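Local coordinates for capsid fiber protein (PDB 6QYY) that forms the head fibers of bacteriophage phi29, its N-terminal base assembling as a trimer that probably joins the fiber to the capsid, at residues S69-G74 with A85-D90. Residues are numbered along the deposited sequence; the frame is centred on the assembly and turned at random.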
loop_
_atom_site.group_PDB
_atom_site.type_symbol
_atom_site.label_atom_id
_atom_site.label_comp_id
_atom_site.label_asym_id
_atom_site.label_seq_id
_atom_site.Cartn_x
_atom_site.Cartn_y
_atom_site.Cartn_z
ATOM N N SER A 69 25.116 1.076 2.593
ATOM C CA SER A 69 26.121 0.144 3.091
ATOM C C SER A 69 25.716 -1.244 2.604
ATOM O O SER A 69 24.696 -1.404 1.932
ATOM C CB SER A 69 26.252 0.217 4.618
ATOM O OG SER A 69 24.997 0.029 5.253
ATOM N N ASP A 70 26.527 -2.248 2.935
ATOM C CA ASP A 70 26.273 -3.588 2.416
ATOM C C ASP A 70 24.945 -4.120 2.944
ATOM O O ASP A 70 24.665 -4.063 4.145
ATOM C CB ASP A 70 27.413 -4.538 2.794
ATOM C CG ASP A 70 28.685 -4.295 1.978
ATOM O OD1 ASP A 70 28.741 -3.298 1.221
ATOM O OD2 ASP A 70 29.634 -5.104 2.098
ATOM N N ILE A 71 24.118 -4.620 2.035
ATOM C CA ILE A 71 22.794 -5.121 2.370
ATOM C C ILE A 71 22.737 -6.593 1.982
ATOM O O ILE A 71 23.198 -6.975 0.898
ATOM C CB ILE A 71 21.686 -4.309 1.670
ATOM C CG1 ILE A 71 21.564 -2.901 2.274
ATOM C CG2 ILE A 71 20.348 -5.033 1.748
ATOM C CD1 ILE A 71 20.680 -1.961 1.470
ATOM N N LYS A 72 22.227 -7.418 2.891
ATOM C CA LYS A 72 22.027 -8.837 2.649
ATOM C C LYS A 72 20.550 -9.103 2.394
ATOM O O LYS A 72 19.679 -8.373 2.882
ATOM C CB LYS A 72 22.519 -9.665 3.840
ATOM C CG LYS A 72 24.010 -9.503 4.133
ATOM C CD LYS A 72 24.835 -9.604 2.843
ATOM C CE LYS A 72 26.342 -9.669 3.111
ATOM N NZ LYS A 72 26.918 -8.364 3.550
ATOM N N VAL A 73 20.273 -10.145 1.602
ATOM C CA VAL A 73 18.888 -10.509 1.321
ATOM C C VAL A 73 18.162 -10.745 2.633
ATOM O O VAL A 73 18.642 -11.480 3.504
ATOM C CB VAL A 73 18.828 -11.753 0.419
ATOM C CG1 VAL A 73 17.393 -12.289 0.338
ATOM C CG2 VAL A 73 19.371 -11.429 -0.966
ATOM N N GLY A 74 17.012 -10.093 2.799
ATOM C CA GLY A 74 16.227 -10.240 4.006
ATOM C C GLY A 74 16.459 -9.183 5.067
ATOM O O GLY A 74 15.720 -9.164 6.062
ATOM N N ALA A 85 19.448 3.600 1.252
ATOM C CA ALA A 85 18.819 2.609 2.115
ATOM C C ALA A 85 19.892 1.811 2.841
ATOM O O ALA A 85 20.894 1.418 2.235
ATOM C CB ALA A 85 17.931 1.665 1.309
ATOM N N VAL A 86 19.689 1.574 4.138
ATOM C CA VAL A 86 20.670 0.828 4.944
ATOM C C VAL A 86 19.943 -0.113 5.888
ATOM O O VAL A 86 18.772 0.090 6.240
ATOM C CB VAL A 86 21.589 1.770 5.761
ATOM C CG1 VAL A 86 22.373 2.710 4.836
ATOM C CG2 VAL A 86 20.775 2.542 6.800
ATOM N N PRO A 87 20.630 -1.179 6.317
ATOM C CA PRO A 87 20.046 -2.076 7.323
ATOM C C PRO A 87 19.799 -1.367 8.649
ATOM O O PRO A 87 20.504 -0.428 9.027
ATOM C CB PRO A 87 21.107 -3.173 7.481
ATOM C CG PRO A 87 21.922 -3.107 6.230
ATOM C CD PRO A 87 21.939 -1.664 5.844
ATOM N N THR A 88 18.772 -1.828 9.353
ATOM C CA THR A 88 18.497 -1.398 10.716
ATOM C C THR A 88 17.774 -2.528 11.428
ATOM O O THR A 88 17.301 -3.479 10.801
ATOM C CB THR A 88 17.660 -0.105 10.763
ATOM O OG1 THR A 88 17.598 0.383 12.113
ATOM C CG2 THR A 88 16.243 -0.359 10.264
ATOM N N ASP A 89 17.718 -2.429 12.755
ATOM C CA ASP A 89 16.888 -3.312 13.551
ATOM C C ASP A 89 15.875 -2.553 14.402
ATOM O O ASP A 89 15.142 -3.184 15.175
ATOM C CB ASP A 89 17.769 -4.207 14.439
ATOM C CG ASP A 89 18.949 -3.470 15.009
ATOM O OD1 ASP A 89 18.757 -2.360 15.547
ATOM O OD2 ASP A 89 20.074 -4.002 14.919
ATOM N N ASP A 90 15.817 -1.221 14.296
ATOM C CA ASP A 90 14.810 -0.436 15.000
ATOM C C ASP A 90 13.485 -0.574 14.267
ATOM O O ASP A 90 13.332 -0.031 13.168
ATOM C CB ASP A 90 15.216 1.039 15.097
ATOM C CG ASP A 90 14.181 1.901 15.842
ATOM O OD1 ASP A 90 13.121 1.385 16.256
ATOM O OD2 ASP A 90 14.434 3.114 16.015
#
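Ser69 lies against Val86 and Pro87 through its hydroxyl. Ser69 OG is 3.5 Å from Pro87 CD and 3.8 Å from Val86 CG1. With chi1 at 54°, OG is flanked by the backbone N and C of its own residue, and this turns it to these two carbons. Ser69 N also belongs to this contact. It is buried and has no hydrogen-bond partner in the model; Ala85 O, 4.3 Å from Ser69 N, is too far to serve as one.

Asp70 directs its CB away from the strand and meets Pro87 with its backbone: Asp70 O is 3.6 Å from Pro87 CG. Its carboxylate is held elsewhere, with OD1 accepting from the backbone N of Glu104.

Ile71 is buried and points at the strand. Its longer branch does the touching. Ile71 CG1 packs on the proline ring, 3.8 Å from Pro87 CD, with the two side chains crossing at a slant. Chi2 of 169° extends the branch, so that CD1 runs on to Ala85 O at 3.5 Å. No hydrogen bond joins the two segments; they meet by van der Waals packing.

Residues 69-74 lie in the loop that connects strands 62-66 and 76-79 of the antiparallel sheet and pack beside strand 85-87, an outermost strand of that sheet in this chain. Ile71 also touches Leu77 of strand 76-79 and shares backbone bonding with Ala102. Farther along the loop, Val73 O accepts from Gln23 NE2 of a second subunit, which places this loop at an interface of the trimer.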